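Local coordinates for protein enterotoxin SEN variant (Staphylococcus aureus, PDB 6KRY) that probably acts as a superantigen toxin, as do other staphylococcal enterotoxins, which typically bridge MHC class II molecules and T-cell receptors, at residues 113-118 with 140-145; 119-124 with 218-223; 148-153 with 176-181. One frame throughout, in Å; residues are numbered along the deposited sequence.

Contact 1 of 3, residues 113-118 with 140-145; sequences NQLDEE and KKAKVT
N113 and K143 are clamped together by a two-point grip. The side-chain amide of N113 takes the K143 backbone N-H on a lone pair of OD1, at 2.8 Å from OD1 to N, and gives ND2 to the K143 carbonyl O at 2.9 Å. The second bond is nearly straight, 174° at the hydrogen, and lies in the amide plane, so the two together fix the rotation of that amide. The torsion explains the reach: CG stands anti to the backbone N (chi1 -163°), turned to meet K143. Backbone bonds carry on from there, from A142 N to N113 O and, at 2.8 Å, from L115 N to K140 O, on either side of the antiparallel non-hydrogen-bonded pair Q114 and K141. L115 packs its CD2 against A142 CB at 4.0 Å while CD1 lies over the K141 carbonyl. This bridge joins the start of strand 114-127, the first strand of the beta-grasp domain's sheet, to the chain that leaves strand 130-139 for helix 146-161; K141 NZ reaches that helix in a salt bridge with E148. Solvent-side contacts are broad but looser, without side-chain hydrogen bonds across. K140 runs its bent chain past the corner at D116 and E117, its CD 3.8 Å from L115 O, and E118 crosses it at about a right angle. The charged ends do not meet: E118 OE2 stays 5.7 Å from K140 NZ.

Contact 2 of 3, residues 119-124 with 218-223; sequences RVIGVN and YHIDVF
Strands 119-124 and 218-223 run parallel, their axes 4.6 Å apart at closest and 18° off alignment, with V123 paired to I220 and N124 to D221. Three backbone bonds hold them: I220 N to G122 O, N124 N to I220 O, and V222 N to N124 O, the last 2.8 Å long. On the face carrying V123 and I220 the side chains are apolar. V123 CG1, anti to its own nitrogen (chi1 -175°), comes within 3.8 Å of V222 CG2 and 4.1 Å of I220 CG2. V123 and I220 lie side by side, pointing the same way, whereas V222 meets V123 at a slant. I121 lays CG2 against the Y218 carbonyl O at 3.6 Å and also approaches I220 CD1. The other face is polar. There N124 and D221 run alongside each other with amide and carboxylate nearly coplanar, 28° apart, and D221 OD1 rests 3.5 Å from N124 CB. A water on this face is hydrogen-bonded to I220 O at 3.0 Å; its approach to N124 OD1 is short and doubtful. H219 is on this face too, its ND1 hydrogen-bonded to N181 OD1. These are inner strands of the beta-grasp sheet: strand 130-139 flanks 119-124, strand 173-180 flanks 218-223, and helix 146-161 covers the apolar face, L149 meeting I121, V153 meeting V123 and I220, and L157 meeting V222.

Contact 3 of 3, residues 148-153 with 176-181; sequences ELDTKV and IFFHSN
V153 and I176 meet tip to tip where helix 146-161 lies across the sheet, the packing of helix on mixed sheet that defines the beta-grasp domain of the staphylococcal and streptococcal toxins. The axes of helix 148-153 and strand 176-180 approach to 10.5 Å with 137° between their directions, so side chains alone span the gap. Most of the contact is apolar. I176 holds CG1 anti to its backbone N (chi1 179°) and continues extended, which carries CD1 up to the helix and within 3.6 Å of V153 CG1. F178 reaches the same helix one turn earlier, with its ring edge rather than its face: L149 CB and D150 CB both sit at the rim, near the ring plane, with CE2 4.0 Å from L149 CB and CZ at a like distance from D150 CB. On the strand side the F178 ring also meets F188, and V153 and I176 both touch I220 of strand 218-225. The polar interactions belong to the helix and its surroundings. D150 is buried, yet its carboxylate is provided for, OD1 by a salt bridge to R154 and OD2 by a hydrogen bond with the Y207 hydroxyl. Facing elsewhere, K152 NZ and E148 OE2 form a salt bridge of 2.8 Å along one helical turn. Between polar and apolar parts lies the approach of I176 to D150: the isoleucine's two methyls both border one carboxylate oxygen, D150 OD1, with CD1 at 3.6 Å and CG2 at 3.7 Å.

How the contacts relate
Following the chain, 113-118 leads directly into 119-124, so contacts 1 and 2 share strand 114-127. The chain returns along strand 130-139, and 140-145 closes contact 1 across the open end of that hairpin. Helix 146-161 follows at once, opening contact 3, which strand 173-180 closes; contact 1 is therefore complete before contact 3 begins. Contact 2 closes last, at 218-223, enclosing all of contact 3 and crossing contact 1, whose segments alternate with its own. Contacts 2 and 3 lie 6 Å apart between centres, joined by neighbouring strands 218-225 and 173-180. Contact 1 ties the start of strand 114-127 to the chain leading into the helix; the others build the sheet's centre and helix cover.

Contact 1 of 3, residues 113-118 with 140-145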
loop_
_atom_site.group_PDB
_atom_site.type_symbol
_atom_site.label_atom_id
_atom_site.label_comp_id
_atom_site.label_asym_id
_atom_site.label_seq_id
_atom_site.Cartn_x
_atom_site.Cartn_y
_atom_site.Cartn_z
ATOM N N ASN A 113 -7.208 -18.113 5.029
ATOM C CA ASN A 113 -6.585 -17.316 3.968
ATOM C C ASN A 113 -5.070 -17.548 3.913
ATOM O O ASN A 113 -4.366 -16.973 3.039
ATOM C CB ASN A 113 -6.822 -15.819 4.171
ATOM C CG ASN A 113 -6.560 -15.013 2.918
ATOM O OD1 ASN A 113 -7.026 -15.389 1.822
ATOM N ND2 ASN A 113 -5.864 -13.889 3.078
ATOM N N GLN A 114 -4.551 -18.425 4.776
ATOM C CA GLN A 114 -3.124 -18.593 4.855
ATOM C C GLN A 114 -2.638 -19.681 3.900
ATOM O O GLN A 114 -2.959 -20.845 4.098
ATOM C CB GLN A 114 -2.745 -18.968 6.285
ATOM C CG GLN A 114 -3.334 -18.038 7.340
ATOM C CD GLN A 114 -2.930 -16.608 7.094
ATOM O OE1 GLN A 114 -1.738 -16.310 6.925
ATOM N NE2 GLN A 114 -3.910 -15.707 7.056
ATOM N N LEU A 115 -1.778 -19.334 2.926
ATOM C CA LEU A 115 -1.236 -20.362 1.982
ATOM C C LEU A 115 -0.180 -21.260 2.649
ATOM O O LEU A 115 0.503 -20.884 3.606
ATOM C CB LEU A 115 -0.634 -19.667 0.765
ATOM C CG LEU A 115 -1.632 -18.830 -0.029
ATOM C CD1 LEU A 115 -0.888 -18.008 -1.039
ATOM C CD2 LEU A 115 -2.685 -19.725 -0.698
ATOM N N ASP A 116 -0.017 -22.461 2.091
ATOM C CA ASP A 116 0.963 -23.427 2.637
ATOM C C ASP A 116 2.380 -23.009 2.217
ATOM O O ASP A 116 3.348 -23.376 2.845
ATOM C CB ASP A 116 0.627 -24.874 2.229
ATOM C CG ASP A 116 0.570 -25.175 0.730
ATOM O OD1 ASP A 116 0.699 -24.246 -0.092
ATOM O OD2 ASP A 116 0.383 -26.369 0.388
ATOM N N GLU A 117 2.497 -22.221 1.152
ATOM C CA GLU A 117 3.782 -21.589 0.865
ATOM C C GLU A 117 3.563 -20.285 0.096
ATOM O O GLU A 117 2.469 -20.040 -0.361
ATOM C CB GLU A 117 4.671 -22.525 0.062
ATOM C CG GLU A 117 4.024 -22.996 -1.216
ATOM C CD GLU A 117 4.697 -24.223 -1.802
ATOM O OE1 GLU A 117 4.860 -24.258 -3.053
ATOM O OE2 GLU A 117 5.068 -25.131 -1.007
ATOM N N GLU A 118 4.638 -19.499 -0.004
ATOM C CA GLU A 118 4.671 -18.196 -0.634
ATOM C C GLU A 118 4.128 -18.292 -2.056
ATOM O O GLU A 118 4.628 -19.075 -2.823
ATOM C CB GLU A 118 6.113 -17.695 -0.787
ATOM C CG GLU A 118 6.770 -17.260 0.507
ATOM C CD GLU A 118 6.202 -15.997 1.125
ATOM O OE1 GLU A 118 5.274 -15.394 0.522
ATOM O OE2 GLU A 118 6.693 -15.603 2.207
ATOM N N LYS A 140 1.798 -14.558 1.384
ATOM C CA LYS A 140 1.350 -15.792 1.976
ATOM C C LYS A 140 -0.177 -15.861 2.019
ATOM O O LYS A 140 -0.728 -16.759 2.661
ATOM C CB LYS A 140 1.927 -15.944 3.385
ATOM C CG LYS A 140 3.260 -16.679 3.428
ATOM C CD LYS A 140 3.157 -18.135 3.898
ATOM C CE LYS A 140 4.520 -18.736 4.189
ATOM N NZ LYS A 140 4.419 -19.997 4.961
ATOM N N LYS A 141 -0.849 -14.943 1.338
ATOM C CA LYS A 141 -2.298 -14.743 1.444
ATOM C C LYS A 141 -2.982 -15.113 0.141
ATOM O O LYS A 141 -2.499 -14.725 -0.914
ATOM C CB LYS A 141 -2.595 -13.281 1.753
ATOM C CG LYS A 141 -1.878 -12.756 2.992
ATOM C CD LYS A 141 -2.157 -11.299 3.308
ATOM C CE LYS A 141 -1.510 -10.904 4.625
ATOM N NZ LYS A 141 -1.258 -9.471 4.730
ATOM N N ALA A 142 -4.093 -15.855 0.238
ATOM C CA ALA A 142 -4.883 -16.249 -0.946
ATOM C C ALA A 142 -5.594 -15.019 -1.523
ATOM O O ALA A 142 -5.536 -14.764 -2.716
ATOM C CB ALA A 142 -5.852 -17.359 -0.620
ATOM N N LYS A 143 -6.255 -14.268 -0.637
ATOM C CA LYS A 143 -6.783 -12.953 -0.859
ATOM C C LYS A 143 -5.793 -11.951 -0.273
ATOM O O LYS A 143 -5.479 -12.055 0.906
ATOM C CB LYS A 143 -8.122 -12.737 -0.147
ATOM C CG LYS A 143 -9.297 -13.506 -0.727
ATOM C CD LYS A 143 -10.612 -13.035 -0.175
ATOM C CE LYS A 143 -11.716 -13.875 -0.762
ATOM N NZ LYS A 143 -13.051 -13.496 -0.248
ATOM N N VAL A 144 -5.387 -10.970 -1.091
ATOM C CA VAL A 144 -4.326 -10.013 -0.740
ATOM C C VAL A 144 -4.804 -8.616 -1.125
ATOM O O VAL A 144 -5.522 -8.452 -2.117
ATOM C CB VAL A 144 -2.980 -10.391 -1.396
ATOM C CG1 VAL A 144 -3.001 -10.257 -2.910
ATOM C CG2 VAL A 144 -1.804 -9.608 -0.842
ATOM N N THR A 145 -4.468 -7.619 -0.309
ATOM C CA THR A 145 -4.856 -6.263 -0.688
ATOM C C THR A 145 -3.939 -5.754 -1.804
ATOM O O THR A 145 -2.743 -6.096 -1.882
ATOM C CB THR A 145 -4.864 -5.250 0.451
ATOM O OG1 THR A 145 -3.520 -5.105 0.898
ATOM C CG2 THR A 145 -5.836 -5.672 1.539
#

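Contact 2 of 3, residues 119-124 with 218-223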
loop_
_atom_site.group_PDB
_atom_site.type_symbol
_atom_site.label_atom_id
_atom_site.label_comp_id
_atom_site.label_asym_id
_atom_site.label_seq_id
_atom_site.Cartn_x
_atom_site.Cartn_y
_atom_site.Cartn_z
ATOM N N ARG A 119 3.146 -17.457 -2.406
ATOM C CA ARG A 119 2.709 -17.315 -3.767
ATOM C C ARG A 119 3.600 -16.253 -4.403
ATOM O O ARG A 119 3.911 -15.202 -3.746
ATOM C CB ARG A 119 1.239 -16.903 -3.838
ATOM C CG ARG A 119 0.554 -17.137 -5.180
ATOM C CD ARG A 119 -0.940 -17.409 -5.026
ATOM N NE ARG A 119 -1.364 -18.771 -4.705
ATOM C CZ ARG A 119 -2.576 -19.097 -4.277
ATOM N NH1 ARG A 119 -3.468 -18.171 -4.008
ATOM N NH2 ARG A 119 -2.893 -20.358 -4.100
ATOM N N VAL A 120 4.046 -16.536 -5.635
ATOM C CA VAL A 120 4.913 -15.642 -6.369
ATOM C C VAL A 120 4.094 -14.901 -7.426
ATOM O O VAL A 120 3.287 -15.485 -8.142
ATOM C CB VAL A 120 6.093 -16.418 -6.988
ATOM C CG1 VAL A 120 7.023 -15.483 -7.740
ATOM C CG2 VAL A 120 6.878 -17.165 -5.909
ATOM N N ILE A 121 4.284 -13.586 -7.502
ATOM C CA ILE A 121 3.616 -12.722 -8.483
ATOM C C ILE A 121 4.680 -12.018 -9.327
ATOM O O ILE A 121 5.604 -11.389 -8.776
ATOM C CB ILE A 121 2.703 -11.722 -7.757
ATOM C CG1 ILE A 121 1.575 -12.471 -7.044
ATOM C CG2 ILE A 121 2.200 -10.679 -8.737
ATOM C CD1 ILE A 121 0.662 -11.588 -6.215
ATOM N N GLY A 122 4.558 -12.173 -10.650
ATOM C CA GLY A 122 5.529 -11.613 -11.620
ATOM C C GLY A 122 5.247 -10.136 -11.843
ATOM O O GLY A 122 4.093 -9.741 -11.912
ATOM N N VAL A 123 6.318 -9.348 -11.908
ATOM C CA VAL A 123 6.280 -7.927 -12.235
ATOM C C VAL A 123 7.183 -7.690 -13.449
ATOM O O VAL A 123 8.388 -7.832 -13.361
ATOM C CB VAL A 123 6.749 -7.072 -11.034
ATOM C CG1 VAL A 123 6.587 -5.590 -11.330
ATOM C CG2 VAL A 123 6.079 -7.458 -9.719
ATOM N N ASN A 124 6.584 -7.324 -14.573
ATOM C CA ASN A 124 7.334 -6.910 -15.759
ATOM C C ASN A 124 7.530 -5.394 -15.724
ATOM O O ASN A 124 6.661 -4.657 -15.221
ATOM C CB ASN A 124 6.611 -7.320 -17.033
ATOM C CG ASN A 124 6.673 -8.813 -17.233
ATOM O OD1 ASN A 124 5.639 -9.463 -17.252
ATOM N ND2 ASN A 124 7.879 -9.339 -17.394
ATOM N N TYR A 218 -3.260 -12.666 -10.495
ATOM C CA TYR A 218 -2.843 -11.342 -10.880
ATOM C C TYR A 218 -1.354 -11.345 -11.216
ATOM O O TYR A 218 -0.543 -12.093 -10.653
ATOM C CB TYR A 218 -3.211 -10.292 -9.821
ATOM C CG TYR A 218 -4.598 -9.763 -10.028
ATOM C CD1 TYR A 218 -5.714 -10.473 -9.607
ATOM C CD2 TYR A 218 -4.803 -8.590 -10.740
ATOM C CE1 TYR A 218 -6.998 -10.054 -9.934
ATOM C CE2 TYR A 218 -6.076 -8.151 -11.058
ATOM C CZ TYR A 218 -7.178 -8.878 -10.650
ATOM O OH TYR A 218 -8.439 -8.412 -10.905
ATOM N N HIS A 219 -0.994 -10.480 -12.150
ATOM C CA HIS A 219 0.412 -10.154 -12.425
ATOM C C HIS A 219 0.456 -8.647 -12.668
ATOM O O HIS A 219 -0.597 -7.999 -12.823
ATOM C CB HIS A 219 0.988 -10.951 -13.596
ATOM C CG HIS A 219 0.339 -10.678 -14.909
ATOM N ND1 HIS A 219 -0.801 -11.356 -15.310
ATOM C CD2 HIS A 219 0.624 -9.796 -15.890
ATOM C CE1 HIS A 219 -1.192 -10.907 -16.487
ATOM N NE2 HIS A 219 -0.297 -9.983 -16.899
ATOM N N ILE A 220 1.655 -8.099 -12.608
ATOM C CA ILE A 220 1.799 -6.629 -12.586
ATOM C C ILE A 220 2.706 -6.208 -13.728
ATOM O O ILE A 220 3.705 -6.871 -13.989
ATOM C CB ILE A 220 2.343 -6.208 -11.225
ATOM C CG1 ILE A 220 1.357 -6.653 -10.143
ATOM C CG2 ILE A 220 2.605 -4.707 -11.159
ATOM C CD1 ILE A 220 1.918 -6.515 -8.748
ATOM N N ASP A 221 2.345 -5.107 -14.395
ATOM C CA ASP A 221 3.233 -4.491 -15.358
ATOM C C ASP A 221 3.482 -3.044 -14.927
ATOM O O ASP A 221 2.539 -2.308 -14.657
ATOM C CB ASP A 221 2.669 -4.534 -16.769
ATOM C CG ASP A 221 2.307 -5.922 -17.267
ATOM O OD1 ASP A 221 3.132 -6.828 -17.104
ATOM O OD2 ASP A 221 1.174 -6.071 -17.781
ATOM N N VAL A 222 4.755 -2.642 -14.919
ATOM C CA VAL A 222 5.166 -1.291 -14.588
ATOM C C VAL A 222 5.677 -0.607 -15.873
ATOM O O VAL A 222 6.534 -1.191 -16.593
ATOM C CB VAL A 222 6.268 -1.322 -13.509
ATOM C CG1 VAL A 222 6.842 0.058 -13.236
ATOM C CG2 VAL A 222 5.760 -1.954 -12.211
ATOM N N PHE A 223 5.196 0.617 -16.132
ATOM C CA PHE A 223 5.622 1.419 -17.286
ATOM C C PHE A 223 6.256 2.687 -16.740
ATOM O O PHE A 223 5.619 3.420 -16.007
ATOM C CB PHE A 223 4.441 1.690 -18.224
ATOM C CG PHE A 223 3.835 0.450 -18.824
ATOM C CD1 PHE A 223 4.398 -0.148 -19.940
ATOM C CD2 PHE A 223 2.744 -0.167 -18.229
ATOM C CE1 PHE A 223 3.866 -1.314 -20.467
ATOM C CE2 PHE A 223 2.208 -1.329 -18.760
ATOM C CZ PHE A 223 2.768 -1.893 -19.876
HETATM O O HOH W 1 3.969 -9.469 -15.430
#

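Contact 3 of 3, residues 148-153 with 176-181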
loop_
_atom_site.group_PDB
_atom_site.type_symbol
_atom_site.label_atom_id
_atom_site.label_comp_id
_atom_site.label_asym_id
_atom_site.label_seq_id
_atom_site.Cartn_x
_atom_site.Cartn_y
_atom_site.Cartn_z
ATOM N N GLU A 148 -0.899 -4.082 -0.397
ATOM C CA GLU A 148 0.267 -4.935 -0.102
ATOM C C GLU A 148 1.115 -5.126 -1.360
ATOM O O GLU A 148 2.335 -4.960 -1.318
ATOM C CB GLU A 148 -0.157 -6.274 0.478
ATOM C CG GLU A 148 1.018 -7.202 0.714
ATOM C CD GLU A 148 0.695 -8.443 1.536
ATOM O OE1 GLU A 148 -0.370 -8.479 2.230
ATOM O OE2 GLU A 148 1.497 -9.397 1.435
ATOM N N LEU A 149 0.463 -5.468 -2.472
ATOM C CA LEU A 149 1.172 -5.701 -3.767
ATOM C C LEU A 149 1.849 -4.414 -4.263
ATOM O O LEU A 149 3.019 -4.441 -4.645
ATOM C CB LEU A 149 0.204 -6.233 -4.830
ATOM C CG LEU A 149 -0.544 -7.515 -4.476
ATOM C CD1 LEU A 149 -1.380 -8.005 -5.649
ATOM C CD2 LEU A 149 0.434 -8.607 -4.011
ATOM N N ASP A 150 1.088 -3.310 -4.290
ATOM C CA ASP A 150 1.543 -2.002 -4.743
ATOM C C ASP A 150 2.761 -1.557 -3.918
ATOM O O ASP A 150 3.773 -1.120 -4.457
ATOM C CB ASP A 150 0.406 -0.986 -4.656
ATOM C CG ASP A 150 0.593 0.310 -5.410
ATOM O OD1 ASP A 150 1.477 0.368 -6.294
ATOM O OD2 ASP A 150 -0.176 1.253 -5.097
ATOM N N THR A 151 2.671 -1.680 -2.600
ATOM C CA THR A 151 3.717 -1.223 -1.743
ATOM C C THR A 151 5.000 -2.021 -1.989
ATOM O O THR A 151 6.064 -1.434 -2.095
ATOM C CB THR A 151 3.322 -1.330 -0.268
ATOM O OG1 THR A 151 2.184 -0.507 -0.053
ATOM C CG2 THR A 151 4.451 -0.893 0.630
ATOM N N LYS A 152 4.886 -3.357 -2.080
ATOM C CA LYS A 152 6.044 -4.212 -2.327
ATOM C C LYS A 152 6.716 -3.887 -3.673
ATOM O O LYS A 152 7.958 -3.762 -3.760
ATOM C CB LYS A 152 5.613 -5.672 -2.253
ATOM C CG LYS A 152 5.387 -6.158 -0.839
ATOM C CD LYS A 152 4.937 -7.582 -0.761
ATOM C CE LYS A 152 4.988 -8.050 0.678
ATOM N NZ LYS A 152 4.245 -9.318 0.902
ATOM N N VAL A 153 5.916 -3.636 -4.708
ATOM C CA VAL A 153 6.464 -3.175 -5.999
ATOM C C VAL A 153 7.139 -1.792 -5.874
ATOM O O VAL A 153 8.275 -1.605 -6.362
ATOM C CB VAL A 153 5.368 -3.138 -7.075
ATOM C CG1 VAL A 153 5.841 -2.540 -8.385
ATOM C CG2 VAL A 153 4.886 -4.538 -7.352
ATOM N N ILE A 176 1.596 1.670 -12.697
ATOM C CA ILE A 176 1.570 0.290 -12.278
ATOM C C ILE A 176 0.188 -0.271 -12.597
ATOM O O ILE A 176 -0.798 0.220 -12.148
ATOM C CB ILE A 176 1.946 0.136 -10.799
ATOM C CG1 ILE A 176 1.867 -1.342 -10.442
ATOM C CG2 ILE A 176 1.097 0.999 -9.873
ATOM C CD1 ILE A 176 2.384 -1.711 -9.082
ATOM N N PHE A 177 0.180 -1.321 -13.431
ATOM C CA PHE A 177 -1.011 -1.974 -13.900
ATOM C C PHE A 177 -1.168 -3.340 -13.241
ATOM O O PHE A 177 -0.237 -4.098 -13.220
ATOM C CB PHE A 177 -0.900 -2.282 -15.394
ATOM C CG PHE A 177 -1.550 -1.263 -16.281
ATOM C CD1 PHE A 177 -2.896 -1.371 -16.595
ATOM C CD2 PHE A 177 -0.819 -0.188 -16.765
ATOM C CE1 PHE A 177 -3.504 -0.421 -17.407
ATOM C CE2 PHE A 177 -1.430 0.760 -17.565
ATOM C CZ PHE A 177 -2.762 0.629 -17.891
ATOM N N PHE A 178 -2.378 -3.644 -12.801
ATOM C CA PHE A 178 -2.721 -4.910 -12.191
ATOM C C PHE A 178 -3.598 -5.660 -13.185
ATOM O O PHE A 178 -4.686 -5.173 -13.498
ATOM C CB PHE A 178 -3.430 -4.687 -10.852
ATOM C CG PHE A 178 -2.557 -4.000 -9.829
ATOM C CD1 PHE A 178 -2.466 -2.621 -9.781
ATOM C CD2 PHE A 178 -1.792 -4.746 -8.945
ATOM C CE1 PHE A 178 -1.649 -1.996 -8.849
ATOM C CE2 PHE A 178 -0.962 -4.119 -8.025
ATOM C CZ PHE A 178 -0.903 -2.747 -7.978
ATOM N N HIS A 179 -3.103 -6.783 -13.707
ATOM C CA HIS A 179 -3.784 -7.546 -14.795
ATOM C C HIS A 179 -4.226 -8.910 -14.278
ATOM O O HIS A 179 -3.422 -9.600 -13.672
ATOM C CB HIS A 179 -2.832 -7.809 -15.973
ATOM C CG HIS A 179 -2.642 -6.613 -16.836
ATOM N ND1 HIS A 179 -1.489 -5.857 -16.797
ATOM C CD2 HIS A 179 -3.477 -6.008 -17.713
ATOM C CE1 HIS A 179 -1.604 -4.847 -17.653
ATOM N NE2 HIS A 179 -2.826 -4.898 -18.199
ATOM N N SER A 180 -5.465 -9.306 -14.583
ATOM C CA SER A 180 -5.915 -10.666 -14.260
ATOM C C SER A 180 -5.279 -11.663 -15.253
ATOM O O SER A 180 -5.357 -11.497 -16.470
ATOM C CB SER A 180 -7.433 -10.751 -14.227
ATOM O OG SER A 180 -7.979 -10.493 -15.497
ATOM N N ASN A 181 -4.680 -12.729 -14.713
ATOM C CA ASN A 181 -4.102 -13.816 -15.478
ATOM C C ASN A 181 -5.146 -14.477 -16.379
ATOM O O ASN A 181 -4.840 -14.831 -17.497
ATOM C CB ASN A 181 -3.512 -14.908 -14.584
ATOM C CG ASN A 181 -2.355 -14.404 -13.754
ATOM O OD1 ASN A 181 -1.934 -13.278 -13.943
ATOM N ND2 ASN A 181 -1.863 -15.220 -12.834
#